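Local coordinates for pyridine synthase TbtD (Thermobispora bispora, PDB 5WA4), which catalyses the [4+2] aza-cycloaddition that builds the pyridine core of the thiopeptide antibiotic thiomuracin, probably recognising its substrate through the leader peptide, at residues E[12-17]-E[124-129]; E[96-101]-E[112-117]; E[192-197]-E[337-342]; E[228-233]-E[244-249]. All blocks are in the same frame, centred on the assembly; numbering follows the deposited sequence.

Interaction 1: residues E[12-17]-E[124-129]; sequences RFRVDY and HAEGER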
loop_
_atom_site.group_PDB
_atom_site.type_symbol
_atom_site.label_atom_id
_atom_site.label_comp_id
_atom_site.label_asym_id
_atom_site.label_seq_id
_atom_site.Cartn_x
_atom_site.Cartn_y
_atom_site.Cartn_z
ATOM N N ARG E 12 -13.628 7.853 -41.452
ATOM C CA ARG E 12 -13.867 6.571 -40.800
ATOM C C ARG E 12 -14.955 5.739 -41.469
ATOM O O ARG E 12 -15.983 6.259 -41.900
ATOM C CB ARG E 12 -14.230 6.788 -39.336
ATOM C CG ARG E 12 -13.122 7.388 -38.517
ATOM C CD ARG E 12 -13.549 7.553 -37.077
ATOM N NE ARG E 12 -14.521 8.627 -36.919
ATOM C CZ ARG E 12 -15.160 8.872 -35.784
ATOM N NH1 ARG E 12 -14.921 8.113 -34.721
ATOM N NH2 ARG E 12 -16.030 9.869 -35.706
ATOM N N PHE E 13 -14.718 4.433 -41.536
ATOM C CA PHE E 13 -15.728 3.507 -42.023
ATOM C C PHE E 13 -15.878 2.334 -41.067
ATOM O O PHE E 13 -14.892 1.860 -40.497
ATOM C CB PHE E 13 -15.367 3.018 -43.426
ATOM C CG PHE E 13 -15.650 4.028 -44.507
ATOM C CD1 PHE E 13 -16.944 4.240 -44.952
ATOM C CD2 PHE E 13 -14.626 4.777 -45.064
ATOM C CE1 PHE E 13 -17.212 5.176 -45.940
ATOM C CE2 PHE E 13 -14.889 5.711 -46.054
ATOM C CZ PHE E 13 -16.183 5.913 -46.488
ATOM N N ARG E 14 -17.116 1.879 -40.885
ATOM C CA ARG E 14 -17.389 0.702 -40.077
ATOM C C ARG E 14 -17.934 -0.466 -40.927
ATOM O O ARG E 14 -19.013 -0.359 -41.511
ATOM C CB ARG E 14 -18.382 1.033 -38.966
ATOM C CG ARG E 14 -18.504 -0.102 -37.952
ATOM C CD ARG E 14 -19.702 -0.020 -37.027
ATOM N NE ARG E 14 -19.887 -1.302 -36.348
ATOM C CZ ARG E 14 -19.438 -1.591 -35.127
ATOM N NH1 ARG E 14 -18.773 -0.679 -34.426
ATOM N NH2 ARG E 14 -19.655 -2.790 -34.602
ATOM N N VAL E 15 -17.194 -1.576 -40.978
ATOM C CA VAL E 15 -17.636 -2.798 -41.657
ATOM C C VAL E 15 -17.948 -3.953 -40.693
ATOM O O VAL E 15 -17.028 -4.632 -40.240
ATOM C CB VAL E 15 -16.556 -3.309 -42.630
ATOM C CG1 VAL E 15 -17.090 -4.468 -43.464
ATOM C CG2 VAL E 15 -16.043 -2.175 -43.494
ATOM N N ASP E 16 -19.226 -4.198 -40.400
ATOM C CA ASP E 16 -19.616 -5.308 -39.514
ATOM C C ASP E 16 -19.508 -6.689 -40.178
ATOM O O ASP E 16 -19.979 -6.898 -41.296
ATOM C CB ASP E 16 -21.048 -5.109 -39.006
ATOM C CG ASP E 16 -21.187 -3.897 -38.098
ATOM O OD1 ASP E 16 -21.388 -2.773 -38.614
ATOM O OD2 ASP E 16 -21.113 -4.072 -36.869
ATOM N N TYR E 17 -18.899 -7.636 -39.477
ATOM C CA TYR E 17 -18.699 -8.965 -40.031
ATOM C C TYR E 17 -18.497 -9.953 -38.885
ATOM O O TYR E 17 -17.413 -10.488 -38.687
ATOM C CB TYR E 17 -17.508 -8.935 -40.970
ATOM C CG TYR E 17 -17.401 -10.050 -41.977
ATOM C CD1 TYR E 17 -18.393 -10.274 -42.928
ATOM C CD2 TYR E 17 -16.267 -10.849 -42.007
ATOM C CE1 TYR E 17 -18.259 -11.285 -43.859
ATOM C CE2 TYR E 17 -16.117 -11.865 -42.931
ATOM C CZ TYR E 17 -17.105 -12.082 -43.860
ATOM O OH TYR E 17 -16.913 -13.105 -44.772
ATOM N N HIS E 124 -21.139 1.177 -42.602
ATOM C CA HIS E 124 -21.534 2.502 -42.145
ATOM C C HIS E 124 -20.362 3.466 -42.294
ATOM O O HIS E 124 -19.229 3.152 -41.914
ATOM C CB HIS E 124 -22.009 2.457 -40.694
ATOM C CG HIS E 124 -23.062 1.431 -40.435
ATOM N ND1 HIS E 124 -24.411 1.721 -40.471
ATOM C CD2 HIS E 124 -22.967 0.111 -40.143
ATOM C CE1 HIS E 124 -25.102 0.626 -40.206
ATOM N NE2 HIS E 124 -24.250 -0.366 -40.003
ATOM N N ALA E 125 -20.635 4.624 -42.884
ATOM C CA ALA E 125 -19.661 5.696 -42.959
ATOM C C ALA E 125 -19.776 6.487 -41.663
ATOM O O ALA E 125 -20.881 6.895 -41.288
ATOM C CB ALA E 125 -19.908 6.577 -44.176
ATOM N N GLU E 126 -18.652 6.674 -40.967
ATOM C CA GLU E 126 -18.680 7.198 -39.599
ATOM C C GLU E 126 -18.164 8.632 -39.509
ATOM O O GLU E 126 -18.189 9.248 -38.440
ATOM C CB GLU E 126 -17.883 6.282 -38.643
ATOM C CG GLU E 126 -18.626 4.988 -38.211
ATOM C CD GLU E 126 -17.898 4.191 -37.131
ATOM O OE1 GLU E 126 -16.677 4.371 -36.956
ATOM O OE2 GLU E 126 -18.549 3.387 -36.439
ATOM N N GLY E 127 -17.721 9.178 -40.633
ATOM C CA GLY E 127 -17.272 10.555 -40.644
ATOM C C GLY E 127 -15.860 10.626 -40.119
ATOM O O GLY E 127 -15.197 9.612 -39.976
ATOM N N GLU E 128 -15.417 11.827 -39.787
ATOM C CA GLU E 128 -14.010 12.081 -39.538
ATOM C C GLU E 128 -13.584 12.153 -38.072
ATOM O O GLU E 128 -14.366 12.542 -37.206
ATOM C CB GLU E 128 -13.645 13.384 -40.220
ATOM C CG GLU E 128 -14.590 14.493 -39.828
ATOM C CD GLU E 128 -14.311 15.770 -40.565
ATOM O OE1 GLU E 128 -13.475 16.560 -40.084
ATOM O OE2 GLU E 128 -14.933 15.979 -41.626
ATOM N N ARG E 129 -12.335 11.774 -37.812
ATOM C CA ARG E 129 -11.725 11.955 -36.501
ATOM C C ARG E 129 -11.809 13.427 -36.130
ATOM O O ARG E 129 -11.586 14.277 -36.990
ATOM C CB ARG E 129 -10.268 11.489 -36.508
ATOM C CG ARG E 129 -10.085 10.005 -36.764
ATOM C CD ARG E 129 -8.792 9.518 -36.149
ATOM N NE ARG E 129 -8.790 9.737 -34.709
ATOM C CZ ARG E 129 -7.794 9.395 -33.903
ATOM N NH1 ARG E 129 -6.714 8.805 -34.398
ATOM N NH2 ARG E 129 -7.883 9.637 -32.603
#

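Interaction 2: residues E[96-101]-E[112-117]; sequences AFLPLH and GPLMPW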
loop_
_atom_site.group_PDB
_atom_site.type_symbol
_atom_site.label_atom_id
_atom_site.label_comp_id
_atom_site.label_asym_id
_atom_site.label_seq_id
_atom_site.Cartn_x
_atom_site.Cartn_y
_atom_site.Cartn_z
ATOM N N ALA E 96 -24.552 -12.376 -24.640
ATOM C CA ALA E 96 -23.619 -13.326 -24.036
ATOM C C ALA E 96 -22.241 -12.712 -23.876
ATOM O O ALA E 96 -21.454 -13.145 -23.039
ATOM C CB ALA E 96 -23.529 -14.608 -24.888
ATOM N N PHE E 97 -21.951 -11.713 -24.709
ATOM C CA PHE E 97 -20.663 -11.035 -24.684
ATOM C C PHE E 97 -20.690 -9.767 -23.841
ATOM O O PHE E 97 -19.638 -9.194 -23.603
ATOM C CB PHE E 97 -20.195 -10.664 -26.103
ATOM C CG PHE E 97 -19.695 -11.828 -26.915
ATOM C CD1 PHE E 97 -20.576 -12.622 -27.642
ATOM C CD2 PHE E 97 -18.343 -12.122 -26.962
ATOM C CE1 PHE E 97 -20.118 -13.672 -28.392
ATOM C CE2 PHE E 97 -17.868 -13.173 -27.700
ATOM C CZ PHE E 97 -18.757 -13.962 -28.417
ATOM N N LEU E 98 -21.868 -9.305 -23.418
ATOM C CA LEU E 98 -21.956 -8.000 -22.751
ATOM C C LEU E 98 -20.994 -7.927 -21.549
ATOM O O LEU E 98 -20.129 -7.060 -21.522
ATOM C CB LEU E 98 -23.399 -7.678 -22.320
ATOM C CG LEU E 98 -23.687 -6.299 -21.702
ATOM C CD1 LEU E 98 -23.363 -5.216 -22.686
ATOM C CD2 LEU E 98 -25.122 -6.154 -21.299
ATOM N N PRO E 99 -21.092 -8.857 -20.584
ATOM C CA PRO E 99 -20.184 -8.680 -19.442
ATOM C C PRO E 99 -18.699 -8.637 -19.805
ATOM O O PRO E 99 -17.963 -7.940 -19.128
ATOM C CB PRO E 99 -20.477 -9.899 -18.561
ATOM C CG PRO E 99 -21.850 -10.334 -18.952
ATOM C CD PRO E 99 -21.908 -10.076 -20.442
ATOM N N LEU E 100 -18.258 -9.343 -20.832
ATOM C CA LEU E 100 -16.861 -9.246 -21.248
ATOM C C LEU E 100 -16.609 -7.899 -21.897
ATOM O O LEU E 100 -15.532 -7.339 -21.764
ATOM C CB LEU E 100 -16.467 -10.348 -22.228
ATOM C CG LEU E 100 -14.995 -10.228 -22.620
ATOM C CD1 LEU E 100 -14.165 -10.290 -21.356
ATOM C CD2 LEU E 100 -14.528 -11.302 -23.624
ATOM N N HIS E 101 -17.601 -7.386 -22.606
ATOM C CA HIS E 101 -17.468 -6.117 -23.273
ATOM C C HIS E 101 -17.462 -4.942 -22.246
ATOM O O HIS E 101 -16.687 -3.982 -22.390
ATOM C CB HIS E 101 -18.575 -5.971 -24.317
ATOM C CG HIS E 101 -18.336 -6.767 -25.559
ATOM N ND1 HIS E 101 -19.121 -6.652 -26.686
ATOM C CD2 HIS E 101 -17.383 -7.690 -25.858
ATOM C CE1 HIS E 101 -18.655 -7.460 -27.627
ATOM N NE2 HIS E 101 -17.597 -8.094 -27.156
ATOM N N GLY E 112 -19.178 4.506 -25.689
ATOM C CA GLY E 112 -20.114 4.248 -26.760
ATOM C C GLY E 112 -21.016 3.125 -26.300
ATOM O O GLY E 112 -20.727 2.475 -25.291
ATOM N N PRO E 113 -22.125 2.906 -27.012
ATOM C CA PRO E 113 -22.974 1.761 -26.695
ATOM C C PRO E 113 -22.202 0.465 -26.799
ATOM O O PRO E 113 -21.318 0.364 -27.643
ATOM C CB PRO E 113 -24.067 1.842 -27.754
ATOM C CG PRO E 113 -24.177 3.316 -28.025
ATOM C CD PRO E 113 -22.754 3.808 -27.986
ATOM N N LEU E 114 -22.489 -0.478 -25.913
ATOM C CA LEU E 114 -21.970 -1.825 -26.033
ATOM C C LEU E 114 -23.041 -2.700 -26.640
ATOM O O LEU E 114 -22.729 -3.642 -27.365
ATOM C CB LEU E 114 -21.552 -2.375 -24.680
ATOM C CG LEU E 114 -20.496 -1.591 -23.911
ATOM C CD1 LEU E 114 -20.120 -2.329 -22.624
ATOM C CD2 LEU E 114 -19.260 -1.373 -24.788
ATOM N N MET E 115 -24.293 -2.364 -26.297
ATOM C CA MET E 115 -25.557 -2.958 -26.776
ATOM C C MET E 115 -26.461 -1.852 -27.311
ATOM O O MET E 115 -26.439 -0.741 -26.779
ATOM C CB MET E 115 -26.304 -3.658 -25.640
ATOM C CG MET E 115 -25.811 -5.024 -25.261
ATOM S SD MET E 115 -26.130 -6.235 -26.548
ATOM C CE MET E 115 -24.445 -6.741 -26.849
ATOM N N PRO E 116 -27.280 -2.126 -28.342
ATOM C CA PRO E 116 -27.430 -3.230 -29.295
ATOM C C PRO E 116 -26.344 -3.239 -30.365
ATOM O O PRO E 116 -25.959 -2.153 -30.801
ATOM C CB PRO E 116 -28.783 -2.933 -29.952
ATOM C CG PRO E 116 -29.503 -2.073 -28.984
ATOM C CD PRO E 116 -28.440 -1.220 -28.402
ATOM N N TRP E 117 -25.890 -4.413 -30.804
ATOM C CA TRP E 117 -24.907 -4.490 -31.891
ATOM C C TRP E 117 -25.378 -3.775 -33.159
ATOM O O TRP E 117 -26.575 -3.642 -33.426
ATOM C CB TRP E 117 -24.564 -5.950 -32.233
ATOM C CG TRP E 117 -23.677 -6.619 -31.206
ATOM C CD1 TRP E 117 -23.418 -6.173 -29.945
ATOM C CD2 TRP E 117 -22.932 -7.841 -31.356
ATOM N NE1 TRP E 117 -22.563 -7.037 -29.303
ATOM C CE2 TRP E 117 -22.246 -8.064 -30.146
ATOM C CE3 TRP E 117 -22.764 -8.758 -32.403
ATOM C CZ2 TRP E 117 -21.422 -9.172 -29.942
ATOM C CZ3 TRP E 117 -21.935 -9.866 -32.203
ATOM C CH2 TRP E 117 -21.274 -10.057 -30.986
#

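Interaction 3: residues E[192-197]-E[337-342]; sequences RSHAEA and LVCHLA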
loop_
_atom_site.group_PDB
_atom_site.type_symbol
_atom_site.label_atom_id
_atom_site.label_comp_id
_atom_site.label_asym_id
_atom_site.label_seq_id
_atom_site.Cartn_x
_atom_site.Cartn_y
_atom_site.Cartn_z
ATOM N N ARG E 192 10.852 -11.655 -22.131
ATOM C CA ARG E 192 10.399 -12.400 -20.954
ATOM C C ARG E 192 9.440 -11.560 -20.109
ATOM O O ARG E 192 8.358 -12.017 -19.712
ATOM C CB ARG E 192 11.567 -12.863 -20.082
ATOM C CG ARG E 192 11.084 -13.703 -18.897
ATOM C CD ARG E 192 11.897 -14.977 -18.669
ATOM N NE ARG E 192 11.697 -16.035 -19.655
ATOM C CZ ARG E 192 12.686 -16.763 -20.173
ATOM N NH1 ARG E 192 13.947 -16.552 -19.815
ATOM N NH2 ARG E 192 12.421 -17.711 -21.057
ATOM N N SER E 193 9.851 -10.325 -19.848
ATOM C CA SER E 193 9.067 -9.413 -19.036
ATOM C C SER E 193 7.586 -9.320 -19.463
ATOM O O SER E 193 6.695 -9.276 -18.609
ATOM C CB SER E 193 9.723 -8.034 -19.065
ATOM O OG SER E 193 8.830 -7.061 -18.577
ATOM N N HIS E 194 7.341 -9.310 -20.775
ATOM C CA HIS E 194 5.994 -9.155 -21.324
ATOM C C HIS E 194 5.152 -10.341 -20.918
ATOM O O HIS E 194 4.052 -10.167 -20.381
ATOM C CB HIS E 194 6.042 -9.018 -22.851
ATOM C CG HIS E 194 4.760 -8.564 -23.489
ATOM N ND1 HIS E 194 4.086 -7.420 -23.099
ATOM C CD2 HIS E 194 4.075 -9.047 -24.555
ATOM C CE1 HIS E 194 3.022 -7.252 -23.866
ATOM N NE2 HIS E 194 2.992 -8.223 -24.760
ATOM N N ALA E 195 5.685 -11.545 -21.148
ATOM C CA ALA E 195 4.954 -12.780 -20.862
ATOM C C ALA E 195 4.717 -12.935 -19.363
ATOM O O ALA E 195 3.614 -13.277 -18.933
ATOM C CB ALA E 195 5.702 -13.998 -21.422
ATOM N N GLU E 196 5.745 -12.671 -18.569
ATOM C CA GLU E 196 5.619 -12.739 -17.121
ATOM C C GLU E 196 4.534 -11.797 -16.561
ATOM O O GLU E 196 3.906 -12.103 -15.548
ATOM C CB GLU E 196 6.968 -12.435 -16.479
ATOM C CG GLU E 196 7.974 -13.528 -16.716
ATOM C CD GLU E 196 7.569 -14.820 -16.033
ATOM O OE1 GLU E 196 6.861 -14.735 -14.998
ATOM O OE2 GLU E 196 7.947 -15.920 -16.530
ATOM N N ALA E 197 4.308 -10.672 -17.234
ATOM C CA ALA E 197 3.288 -9.726 -16.819
ATOM C C ALA E 197 1.903 -10.369 -16.903
ATOM O O ALA E 197 1.086 -10.250 -15.994
ATOM C CB ALA E 197 3.362 -8.483 -17.674
ATOM N N LEU E 337 2.423 -16.335 -25.275
ATOM C CA LEU E 337 3.081 -17.623 -25.444
ATOM C C LEU E 337 4.271 -17.506 -26.373
ATOM O O LEU E 337 5.365 -18.002 -26.066
ATOM C CB LEU E 337 2.104 -18.658 -25.990
ATOM C CG LEU E 337 2.694 -19.975 -26.486
ATOM C CD1 LEU E 337 3.262 -20.742 -25.306
ATOM C CD2 LEU E 337 1.638 -20.767 -27.252
ATOM N N VAL E 338 4.064 -16.856 -27.514
ATOM C CA VAL E 338 5.174 -16.574 -28.434
ATOM C C VAL E 338 6.355 -15.794 -27.776
ATOM O O VAL E 338 7.516 -16.181 -27.946
ATOM C CB VAL E 338 4.663 -15.823 -29.660
ATOM C CG1 VAL E 338 5.796 -15.162 -30.394
ATOM C CG2 VAL E 338 3.919 -16.792 -30.565
ATOM N N CYS E 339 6.071 -14.741 -26.998
ATOM C CA CYS E 339 7.153 -14.035 -26.292
ATOM C C CYS E 339 7.820 -14.966 -25.308
ATOM O O CYS E 339 9.033 -14.928 -25.130
ATOM C CB CYS E 339 6.669 -12.796 -25.528
ATOM S SG CYS E 339 5.860 -11.496 -26.492
ATOM N N HIS E 340 7.033 -15.788 -24.633
ATOM C CA HIS E 340 7.636 -16.642 -23.636
ATOM C C HIS E 340 8.591 -17.641 -24.318
ATOM O O HIS E 340 9.694 -17.912 -23.815
ATOM C CB HIS E 340 6.579 -17.362 -22.826
ATOM C CG HIS E 340 7.146 -18.215 -21.744
ATOM N ND1 HIS E 340 7.335 -17.758 -20.459
ATOM C CD2 HIS E 340 7.626 -19.483 -21.771
ATOM C CE1 HIS E 340 7.877 -18.716 -19.730
ATOM N NE2 HIS E 340 8.071 -19.772 -20.505
ATOM N N LEU E 341 8.185 -18.155 -25.476
ATOM C CA LEU E 341 9.035 -19.080 -26.221
ATOM C C LEU E 341 10.264 -18.377 -26.814
ATOM O O LEU E 341 11.340 -18.972 -26.908
ATOM C CB LEU E 341 8.229 -19.775 -27.326
ATOM C CG LEU E 341 7.174 -20.767 -26.811
ATOM C CD1 LEU E 341 6.219 -21.233 -27.905
ATOM C CD2 LEU E 341 7.878 -21.942 -26.147
ATOM N N ALA E 342 10.127 -17.114 -27.215
ATOM C CA ALA E 342 11.299 -16.399 -27.715
ATOM C C ALA E 342 12.313 -16.301 -26.608
ATOM O O ALA E 342 13.484 -16.607 -26.822
ATOM C CB ALA E 342 10.949 -15.043 -28.225
#

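Interaction 4: residues E[228-233]-E[244-249]; sequences IAVASS and PHVREW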
loop_
_atom_site.group_PDB
_atom_site.type_symbol
_atom_site.label_atom_id
_atom_site.label_comp_id
_atom_site.label_asym_id
_atom_site.label_seq_id
_atom_site.Cartn_x
_atom_site.Cartn_y
_atom_site.Cartn_z
ATOM N N ILE E 228 18.260 -18.300 -33.953
ATOM C CA ILE E 228 19.536 -18.043 -34.624
ATOM C C ILE E 228 19.338 -17.599 -36.087
ATOM O O ILE E 228 20.034 -16.715 -36.577
ATOM C CB ILE E 228 20.439 -19.289 -34.604
ATOM C CG1 ILE E 228 20.774 -19.675 -33.165
ATOM C CG2 ILE E 228 21.723 -19.024 -35.358
ATOM C CD1 ILE E 228 21.676 -20.873 -33.056
ATOM N N ALA E 229 18.374 -18.204 -36.772
ATOM C CA ALA E 229 18.127 -17.880 -38.171
ATOM C C ALA E 229 17.351 -16.560 -38.361
ATOM O O ALA E 229 17.582 -15.841 -39.343
ATOM C CB ALA E 229 17.391 -19.038 -38.849
ATOM N N VAL E 230 16.429 -16.250 -37.446
ATOM C CA VAL E 230 15.654 -15.008 -37.531
ATOM C C VAL E 230 16.534 -13.816 -37.192
ATOM O O VAL E 230 16.456 -12.755 -37.833
ATOM C CB VAL E 230 14.430 -15.020 -36.591
ATOM C CG1 VAL E 230 13.994 -13.617 -36.232
ATOM C CG2 VAL E 230 13.299 -15.753 -37.254
ATOM N N ALA E 231 17.382 -14.001 -36.190
ATOM C CA ALA E 231 18.314 -12.962 -35.823
ATOM C C ALA E 231 19.239 -12.663 -37.008
ATOM O O ALA E 231 19.518 -11.500 -37.284
ATOM C CB ALA E 231 19.104 -13.361 -34.588
ATOM N N SER E 232 19.680 -13.711 -37.711
ATOM C CA SER E 232 20.536 -13.576 -38.894
ATOM C C SER E 232 19.900 -12.695 -39.969
ATOM O O SER E 232 20.516 -11.739 -40.432
ATOM C CB SER E 232 20.864 -14.951 -39.495
ATOM O OG SER E 232 21.710 -15.720 -38.653
ATOM N N SER E 233 18.671 -13.006 -40.368
ATOM C CA SER E 233 17.946 -12.167 -41.328
ATOM C C SER E 233 17.627 -10.788 -40.779
ATOM O O SER E 233 17.039 -9.962 -41.468
ATOM C CB SER E 233 16.640 -12.831 -41.769
ATOM O OG SER E 233 16.876 -13.843 -42.719
ATOM N N PRO E 244 12.949 -13.441 -46.202
ATOM C CA PRO E 244 12.505 -12.096 -46.596
ATOM C C PRO E 244 11.710 -11.326 -45.533
ATOM O O PRO E 244 12.268 -10.401 -44.986
ATOM C CB PRO E 244 11.649 -12.378 -47.829
ATOM C CG PRO E 244 12.364 -13.530 -48.465
ATOM C CD PRO E 244 12.917 -14.377 -47.336
ATOM N N HIS E 245 10.486 -11.730 -45.214
ATOM C CA HIS E 245 9.554 -10.902 -44.449
ATOM C C HIS E 245 10.120 -10.327 -43.126
ATOM O O HIS E 245 9.588 -9.339 -42.596
ATOM C CB HIS E 245 8.297 -11.704 -44.116
ATOM C CG HIS E 245 8.506 -12.658 -42.993
ATOM N ND1 HIS E 245 9.353 -13.740 -43.089
ATOM C CD2 HIS E 245 8.051 -12.645 -41.720
ATOM C CE1 HIS E 245 9.380 -14.377 -41.933
ATOM N NE2 HIS E 245 8.604 -13.729 -41.083
ATOM N N VAL E 246 11.150 -10.962 -42.572
ATOM C CA VAL E 246 11.834 -10.410 -41.414
ATOM C C VAL E 246 12.592 -9.151 -41.844
ATOM O O VAL E 246 12.547 -8.121 -41.162
ATOM C CB VAL E 246 12.797 -11.433 -40.766
ATOM C CG1 VAL E 246 13.957 -10.738 -40.048
ATOM C CG2 VAL E 246 12.039 -12.326 -39.804
ATOM N N ARG E 247 13.266 -9.235 -42.988
ATOM C CA ARG E 247 14.038 -8.125 -43.506
ATOM C C ARG E 247 13.189 -6.909 -43.786
ATOM O O ARG E 247 13.611 -5.784 -43.495
ATOM C CB ARG E 247 14.811 -8.519 -44.769
ATOM C CG ARG E 247 16.029 -9.223 -44.364
ATOM C CD ARG E 247 17.257 -8.346 -44.559
ATOM N NE ARG E 247 18.097 -8.617 -43.394
ATOM C CZ ARG E 247 19.168 -7.919 -43.020
ATOM N NH1 ARG E 247 19.610 -6.903 -43.738
ATOM N NH2 ARG E 247 19.802 -8.231 -41.903
ATOM N N GLU E 248 11.985 -7.093 -44.309
ATOM C CA GLU E 248 11.248 -5.881 -44.568
ATOM C C GLU E 248 10.630 -5.355 -43.310
ATOM O O GLU E 248 10.431 -4.147 -43.193
ATOM C CB GLU E 248 10.186 -6.032 -45.636
ATOM C CG GLU E 248 10.802 -5.646 -46.937
ATOM C CD GLU E 248 10.113 -4.479 -47.627
ATOM O OE1 GLU E 248 9.083 -3.972 -47.113
ATOM O OE2 GLU E 248 10.685 -4.013 -48.643
ATOM N N TRP E 249 10.363 -6.235 -42.354
ATOM C CA TRP E 249 9.814 -5.777 -41.100
ATOM C C TRP E 249 10.798 -4.820 -40.478
ATOM O O TRP E 249 10.440 -3.677 -40.213
ATOM C CB TRP E 249 9.518 -6.921 -40.141
ATOM C CG TRP E 249 8.861 -6.426 -38.874
ATOM C CD1 TRP E 249 9.375 -6.471 -37.597
ATOM C CD2 TRP E 249 7.583 -5.783 -38.765
ATOM N NE1 TRP E 249 8.475 -5.909 -36.711
ATOM C CE2 TRP E 249 7.376 -5.480 -37.407
ATOM C CE3 TRP E 249 6.599 -5.435 -39.683
ATOM C CZ2 TRP E 249 6.234 -4.857 -36.958
ATOM C CZ3 TRP E 249 5.460 -4.814 -39.229
ATOM C CH2 TRP E 249 5.285 -4.530 -37.886
#

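Interaction 1: residues E[12-17]-E[124-129]
Phe-13 and Ala-125 form a non-hydrogen-bonded antiparallel pair where strand 123-128, outermost within this chain, joins strand 9-16 in a four-stranded sheet; the short strand segments run at 156° to each other. CE1 of Phe-13 touches CB of Ala-125 at 3.5 Å, an apolar contact on one face. Next to it Arg-14 and His-124 make the hydrogen-bonded pair: Arg-14 N to His-124 O is 2.7 Å and almost straight (175° at the hydrogen), and His-124 N to Arg-14 O is 2.8 Å. The ladder continues with Glu-126 N to Arg-12 O at 2.9 Å. Beyond it, Gly-127 O accepts two donors of Arg-12, from opposite faces of its carbonyl plane: N at 2.8 Å and, since the side chain bends at chi3 (-72°), NE at 3.3 Å. On the face opposite Phe-13, the Glu-126 carboxylate lies against the aliphatic stem of Arg-14, OE2 to CB 3.5 Å, while the guanidinium leads away from it to grip Asp-16 side-on, NE to OD1 and NH2 to OD2. That ion pair is held from outside too, Arg-14 NH2 by Arg-51 O and Asp-16 OD1 by Ser-118. Helix 64-85 packs over the Phe-13 and Ala-125 face through Ile-75 and Arg-72, and strand 55-62 pairs with the other edge of strand 9-16.

Interaction 2: residues E[96-101]-E[112-117]
Leu-114 approaches Leu-98 and His-101 from the loop that follows helix 98-107. Its CB lies 3.9 Å from CD1 of Leu-98, and the two side chains cross at about a right angle. Further out, chi1 (-58°) puts CG beside the backbone N, and the extended chi2 then takes CD1 to the helix backbone, 3.7 Å from C of His-101 and 4.3 Å from CB of the same residue; Trp-50 touches Leu-114 as well. The same CD1 of Leu-98 is shared with the next loop residue, meeting CG of Met-115 at 3.6 Å. This is a helix with its return loop folded back alongside: ten residues separate segments 96-101 and 112-117, and a backbone bond from His-101 N to Phe-97 O (2.9 Å) joins two of the residues the loop packs on. The loop is itself held by Arg-51, whose NE bonds to Pro-113 O, and passes through a cis peptide bond before Pro-116. Beyond that bend, CZ2 of Trp-117 touches two rings of segment 96-101, 4.0 Å from CE1 of His-101, whose side chain it crosses at about a right angle, and 4.2 Å from CD1 of Phe-97. The Phe-97 ring and the six-membered ring of Trp-117 are inclined at 48°, an oblique meeting, whereas His-18 meets the indole edge-to-face. Phe-97 also packs on Met-91 of the second subunit, and Pro-113 on an acidic side chain of the bound peptide.

Interaction 3: residues E[192-197]-E[337-342]
Ala-195 and His-340 mark the nearest backbone approach of helices 184-201 and 332-352, whose short segments cross at 136° with axes 7.9 Å apart. The carbon packing is compact: CB of Ala-195 meets CB of His-340 at 3.7 Å and CB of Cys-339 at 4.4 Å, so the methyl packs against two consecutive residues, more closely on His-340. A sulfur-aromatic contact lies beside it. SG of Cys-339 comes to the edge of the His-194 imidazole, 3.6 Å from CD2 and 80° off the ring normal; Tyr-322 stacks on this ring and Arg-335 bonds to its NE2, which together fix how it is turned. Polar groups meet only loosely across the two segments. Glu-196 OE2 stands 4.3 Å from CE1 of His-340, at the ring's edge, and Arg-192 NH2 is 3.9 Å from His-340 O. Their stronger partners lie outside the segments: Arg-192 bridges to Asp-344, further along helix 332-352, and to Glu-210 of the third subunit, Glu-196 to Arg-209 of helix 205-218. The chemistry implies a close approach allowed by the alanine methyl, with the thiol at a ring edge beside it and the Arg-192 to Asp-344 salt bridge tying the same two helices together.

Interaction 4: residues E[228-233]-E[244-249]
Arg-247 donates from NE to the backbone O of Ser-233 at 2.6 Å, with 148° at the hydrogen. The donor stands well above the carbonyl plane, 52° out of it, while the oxygen lies at the guanidinium edge, and the long side chain gets there by bending at chi2 and chi3. On the other helix, Ser-232 OG turns back to Ile-228 O at 2.8 Å; that carbonyl also receives Ser-232 N, from the opposite face of its plane. The first of these bonds joins two successive helices, 220-235 and 244-265, linked by a short connection; the second stays within helix 220-235. Their segments have axes 9.1 Å apart at 49°, and the arginine reaches the carbonyl near the C-terminal end of the first helix. Next along the contact, CG1 of Val-246 packs 3.8 Å from CB of Ser-233. Its other branch, CG2, approaches CG1 of Val-230 at 4.3 Å and also lies over one face of the His-245 ring, offset toward its rim. Val-230 and His-245 both touch Asp-170 of helix 164-178.

The four contacts fall into two regions. Interactions 1 and 2 are neighbours, centres about 18 Å apart and nearest atoms about 6 Å, and the chain between the strands of interaction 1 includes all of interaction 2; Arg-51 bonds to both. Interactions 3 and 4 belong to the helical part, centres about 20 Å apart, with helix 164-178 packing beside each. Interactions 1 and 3 lie on opposite sides of the chain's centre, about 35 Å between centres. The bound peptide touches both regions, near Pro-113 in interaction 2 and at Leu-337 and Leu-341 in interaction 3, whose centres are about 30 Å apart. Those two contacts also border neighbouring subunits.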